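Local coordinates for uncharacterized protein (Pyrococcus abyssi, PDB 5IFF) that acts as the restriction DNA glycosylase R.PabI, binding double-stranded DNA as a tetramer and probably excising adenine bases from its recognition sequence, at residues 105-109 with 153-157; 127-131 with 143-147. The protein carries 2 engineered substitutions. One frame throughout, in Å; residues are numbered along the deposited sequence.

Contact 1 of 2, residues 105-109 with 153-157; sequences EDKGI and GYQSM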
loop_
_atom_site.group_PDB
_atom_site.type_symbol
_atom_site.label_atom_id
_atom_site.label_comp_id
_atom_site.label_asym_id
_atom_site.label_seq_id
_atom_site.Cartn_x
_atom_site.Cartn_y
_atom_site.Cartn_z
ATOM N N GLU A 105 -27.882 -4.246 -7.153
ATOM C CA GLU A 105 -27.511 -2.833 -6.925
ATOM C C GLU A 105 -28.726 -1.898 -6.819
ATOM O O GLU A 105 -28.672 -0.934 -6.062
ATOM C CB GLU A 105 -26.552 -2.336 -8.027
ATOM C CG GLU A 105 -25.105 -2.820 -7.787
ATOM C CD GLU A 105 -24.075 -2.197 -8.727
ATOM O OE1 GLU A 105 -24.376 -1.120 -9.315
ATOM O OE2 GLU A 105 -22.986 -2.801 -8.899
ATOM N N ASP A 106 -29.831 -2.197 -7.510
ATOM C CA ASP A 106 -31.042 -1.375 -7.382
ATOM C C ASP A 106 -31.628 -1.331 -5.953
ATOM O O ASP A 106 -32.313 -0.369 -5.587
ATOM C CB ASP A 106 -32.141 -1.845 -8.319
ATOM C CG ASP A 106 -31.735 -1.782 -9.812
ATOM O OD1 ASP A 106 -30.736 -1.115 -10.160
ATOM O OD2 ASP A 106 -32.434 -2.419 -10.632
ATOM N N LYS A 107 -31.369 -2.371 -5.169
ATOM C CA LYS A 107 -31.924 -2.500 -3.837
ATOM C C LYS A 107 -31.222 -1.559 -2.892
ATOM O O LYS A 107 -31.848 -0.913 -2.061
ATOM C CB LYS A 107 -31.797 -3.934 -3.333
ATOM C CG LYS A 107 -32.820 -4.856 -3.913
ATOM C CD LYS A 107 -32.567 -6.293 -3.512
ATOM C CE LYS A 107 -33.402 -6.668 -2.300
ATOM N NZ LYS A 107 -34.863 -6.742 -2.616
ATOM N N GLY A 108 -29.914 -1.483 -3.033
ATOM C CA GLY A 108 -29.124 -0.557 -2.244
ATOM C C GLY A 108 -29.069 -0.975 -0.788
ATOM O O GLY A 108 -29.269 -2.141 -0.454
ATOM N N ILE A 109 -28.828 0.009 0.070
ATOM C CA ILE A 109 -28.644 -0.177 1.501
ATOM C C ILE A 109 -29.616 0.717 2.267
ATOM O O ILE A 109 -29.709 1.900 1.965
ATOM C CB ILE A 109 -27.197 0.160 1.870
ATOM C CG1 ILE A 109 -26.271 -0.924 1.305
ATOM C CG2 ILE A 109 -27.040 0.323 3.359
ATOM C CD1 ILE A 109 -24.968 -0.422 0.680
ATOM N N GLY A 153 -22.435 5.635 -5.298
ATOM C CA GLY A 153 -23.106 4.363 -5.551
ATOM C C GLY A 153 -22.758 3.118 -4.723
ATOM O O GLY A 153 -22.251 3.174 -3.586
ATOM N N TYR A 154 -23.065 1.966 -5.307
ATOM C CA TYR A 154 -22.738 0.687 -4.705
ATOM C C TYR A 154 -21.948 -0.145 -5.712
ATOM O O TYR A 154 -22.120 -0.010 -6.926
ATOM C CB TYR A 154 -24.003 -0.058 -4.271
ATOM C CG TYR A 154 -25.024 0.806 -3.569
ATOM C CD1 TYR A 154 -24.850 1.180 -2.238
ATOM C CD2 TYR A 154 -26.167 1.255 -4.237
ATOM C CE1 TYR A 154 -25.788 1.972 -1.581
ATOM C CE2 TYR A 154 -27.114 2.055 -3.583
ATOM C CZ TYR A 154 -26.917 2.408 -2.252
ATOM O OH TYR A 154 -27.842 3.198 -1.592
ATOM N N GLN A 155 -21.051 -0.977 -5.212
ATOM C CA GLN A 155 -20.338 -1.883 -6.080
ATOM C C GLN A 155 -20.871 -3.282 -5.769
ATOM O O GLN A 155 -20.964 -3.638 -4.601
ATOM C CB GLN A 155 -18.845 -1.793 -5.819
ATOM C CG GLN A 155 -17.968 -1.933 -7.021
ATOM C CD GLN A 155 -16.566 -1.446 -6.730
ATOM O OE1 GLN A 155 -15.939 -1.869 -5.753
ATOM N NE2 GLN A 155 -16.073 -0.534 -7.559
ATOM N N SER A 156 -21.212 -4.076 -6.776
ATOM C CA SER A 156 -21.637 -5.445 -6.470
ATOM C C SER A 156 -20.462 -6.383 -6.638
ATOM O O SER A 156 -19.676 -6.222 -7.567
ATOM C CB SER A 156 -22.808 -5.883 -7.369
ATOM O OG SER A 156 -22.476 -5.519 -8.709
ATOM N N MET A 157 -20.334 -7.395 -5.767
ATOM C CA MET A 157 -19.239 -8.354 -5.932
ATOM C C MET A 157 -19.806 -9.756 -5.933
ATOM O O MET A 157 -20.695 -10.048 -5.156
ATOM C CB MET A 157 -18.199 -8.218 -4.807
ATOM C CG MET A 157 -17.459 -6.807 -4.820
ATOM S SD MET A 157 -15.791 -6.905 -4.157
ATOM C CE MET A 157 -16.144 -7.402 -2.476
#
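The end of helix 104-107 comes up against the start of strand 154-163, with E105 CA 6.3 Å from Y154 CA, and the chain then leaves the helix through G108, whose phi is positive. E105 makes the polar half of the contact. Its CG lies beside its own backbone N (chi1 -79°) and the chain is extended beyond it, which carries the carboxylate past Y154 to S156. There OE2 accepts a hydrogen bond from S156 OG at 2.8 Å, the hydroxyl meeting it on the anti side and somewhat out of the carboxylate plane. S156 N adds a second, weak bond to the same OE2, at 3.0 Å but bent to 125°. On the other half, the Y154 ring turns back over the helix end: G108 CA sits over one face, offset toward the rim, in a CH-pi contact 3.9 Å from the ring centroid. A beta carbon at G108 would crowd Y154 OH. I109 CD1 approaches the same ring obliquely, 3.3 Å from Y154 CD1. With an alanine here instead of Y154, G108 CA and the I109 methyl would probably lose their aromatic cover, and a gap would open behind the turn. Beyond the pair, S156 also packs on L145 and S202, and K107 makes a salt bridge to E116 of the second subunit. One carboxylate oxygen thus holds the start of the strand chiefly through the S156 hydroxyl, and donation from S156 to OE2 would probably help to stabilise a charged carboxylate.

Contact 2 of 2, residues 127-131 with 143-147; sequences VYPVA and IVLKH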
loop_
_atom_site.group_PDB
_atom_site.type_symbol
_atom_site.label_atom_id
_atom_site.label_comp_id
_atom_site.label_asym_id
_atom_site.label_seq_id
_atom_site.Cartn_x
_atom_site.Cartn_y
_atom_site.Cartn_z
ATOM N N VAL A 127 -28.742 -2.087 6.651
ATOM C CA VAL A 127 -29.222 -3.365 6.133
ATOM C C VAL A 127 -28.757 -3.534 4.681
ATOM O O VAL A 127 -29.135 -2.741 3.817
ATOM C CB VAL A 127 -30.778 -3.486 6.208
ATOM C CG1 VAL A 127 -31.217 -4.910 5.941
ATOM C CG2 VAL A 127 -31.314 -3.018 7.576
ATOM N N TYR A 128 -27.902 -4.529 4.458
ATOM C CA TYR A 128 -27.291 -4.806 3.154
ATOM C C TYR A 128 -27.925 -6.034 2.495
ATOM O O TYR A 128 -27.998 -7.097 3.115
ATOM C CB TYR A 128 -25.799 -5.070 3.297
ATOM C CG TYR A 128 -24.957 -3.898 3.703
ATOM C CD1 TYR A 128 -25.013 -3.384 5.004
ATOM C CD2 TYR A 128 -24.076 -3.317 2.801
ATOM C CE1 TYR A 128 -24.232 -2.305 5.374
ATOM C CE2 TYR A 128 -23.288 -2.242 3.168
ATOM C CZ TYR A 128 -23.369 -1.746 4.459
ATOM O OH TYR A 128 -22.580 -0.684 4.816
ATOM N N PRO A 129 -28.353 -5.906 1.227
ATOM C CA PRO A 129 -28.978 -7.058 0.568
ATOM C C PRO A 129 -27.911 -8.047 0.083
ATOM O O PRO A 129 -26.857 -7.630 -0.422
ATOM C CB PRO A 129 -29.727 -6.417 -0.611
ATOM C CG PRO A 129 -28.777 -5.324 -1.036
ATOM C CD PRO A 129 -28.149 -4.795 0.287
ATOM N N VAL A 130 -28.179 -9.338 0.249
ATOM C CA VAL A 130 -27.311 -10.391 -0.237
ATOM C C VAL A 130 -28.107 -11.374 -1.101
ATOM O O VAL A 130 -29.174 -11.824 -0.699
ATOM C CB VAL A 130 -26.672 -11.124 0.945
ATOM C CG1 VAL A 130 -25.846 -12.312 0.499
ATOM C CG2 VAL A 130 -25.802 -10.141 1.767
ATOM N N ALA A 131 -27.611 -11.679 -2.299
ATOM C CA ALA A 131 -28.263 -12.716 -3.118
ATOM C C ALA A 131 -27.436 -13.974 -2.992
ATOM O O ALA A 131 -26.207 -13.919 -3.085
ATOM C CB ALA A 131 -28.372 -12.283 -4.606
ATOM N N ILE A 143 -23.871 -12.794 -3.982
ATOM C CA ILE A 143 -23.652 -11.441 -4.498
ATOM C C ILE A 143 -23.868 -10.455 -3.365
ATOM O O ILE A 143 -24.867 -10.507 -2.655
ATOM C CB ILE A 143 -24.584 -11.096 -5.670
ATOM C CG1 ILE A 143 -24.716 -12.315 -6.606
ATOM C CG2 ILE A 143 -24.078 -9.818 -6.440
ATOM C CD1 ILE A 143 -25.985 -12.327 -7.432
ATOM N N VAL A 144 -22.890 -9.609 -3.128
ATOM C CA VAL A 144 -23.017 -8.683 -1.997
ATOM C C VAL A 144 -22.719 -7.278 -2.513
ATOM O O VAL A 144 -22.240 -7.121 -3.649
ATOM C CB VAL A 144 -22.051 -9.036 -0.875
ATOM C CG1 VAL A 144 -22.405 -10.411 -0.287
ATOM C CG2 VAL A 144 -20.640 -9.065 -1.439
ATOM N N LEU A 145 -23.018 -6.284 -1.694
ATOM C CA LEU A 145 -22.780 -4.892 -2.052
ATOM C C LEU A 145 -21.701 -4.298 -1.163
ATOM O O LEU A 145 -21.552 -4.695 0.007
ATOM C CB LEU A 145 -24.050 -4.059 -1.923
ATOM C CG LEU A 145 -25.204 -4.479 -2.840
ATOM C CD1 LEU A 145 -26.311 -3.424 -2.680
ATOM C CD2 LEU A 145 -24.792 -4.666 -4.307
ATOM N N LYS A 146 -20.957 -3.354 -1.739
ATOM C CA LYS A 146 -19.995 -2.520 -1.009
ATOM C C LYS A 146 -20.184 -1.059 -1.433
ATOM O O LYS A 146 -20.535 -0.782 -2.580
ATOM C CB LYS A 146 -18.557 -2.988 -1.271
ATOM C CG LYS A 146 -17.516 -2.361 -0.341
ATOM C CD LYS A 146 -16.522 -3.430 0.172
ATOM C CE LYS A 146 -15.744 -2.954 1.394
ATOM N NZ LYS A 146 -14.926 -4.063 1.954
ATOM N N HIS A 147 -19.995 -0.119 -0.510
ATOM C CA HIS A 147 -20.049 1.280 -0.911
ATOM C C HIS A 147 -18.913 1.534 -1.873
ATOM O O HIS A 147 -17.845 0.928 -1.738
ATOM C CB HIS A 147 -19.971 2.215 0.291
ATOM C CG HIS A 147 -21.300 2.474 0.915
ATOM N ND1 HIS A 147 -21.619 2.070 2.197
ATOM C CD2 HIS A 147 -22.410 3.076 0.424
ATOM C CE1 HIS A 147 -22.860 2.427 2.472
ATOM N NE2 HIS A 147 -23.364 3.039 1.411
HETATM O O HOH W 1 -24.452 -6.615 0.603
#
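P129 and L145 meet at the apolar centre of this strand pair, their side chains crossing at about a right angle with P129 CG 3.5 Å from L145 CD1. L145 CD1 is anti to CA (chi2 -173°), which sends that methyl out to the proline ring. One step along, V130 and V144 lie side by side and point the same way, V130 CG2 being 4.0 Å from V144 CG1. A131 CB and I143 CD1 follow on the sheet face that A131 and I143 share, at 3.7 Å. The strands run antiparallel at 154°, as the two arms of a beta hairpin. A131 and I143 form a hydrogen-bonded pair, A131 N reaching I143 O at 3.0 Å and I143 N reaching A131 O at 2.7 Å. V130 CA adds a C-H...O contact to that same I143 carbonyl. Toward Y128 the strands draw apart, and P129 has no N-H to offer. A water takes over, donating to P129 O at 2.8 Å and accepting from L145 N at 2.7 Å, so that both backbone groups are satisfied where no direct bond forms. At the far end Y128 OH comes obliquely to the H147 ring, 3.9 Å from its CE1, a touch rather than a bond. Helix 104-107 covers the proline side, with L104 against P129, I143 and L145, while I143 also packs on A197, I200 and A201 of helix 188-201 and on V158, an adenine-binding residue. V144 and K146 bond through their backbones to strand 154-163, and on the other side Y128, V130 and A131 pair with an antiparallel strand of the second subunit, continuing the sheet across the interface.

Contact 2 is the more buried and lies within the sheet, whereas contact 1 is only partly buried and sets a short helix against that sheet's next strand; their centres are about 6 Å apart. They share an edge: Q155 N to K146 O (2.7 Å) and M157 N to V144 O (2.9 Å) are probable hydrogen bonds between strands 140-147 and 154-163. I109 CD1 meets Y128 CE2 at 3.5 Å, joining the turn after the helix to the hairpin. Contact 1 depends on a carboxylate and an aromatic ring, contact 2 on aliphatic side chains, paired amides and a bridging water. Both lie close to adenine-binding V158.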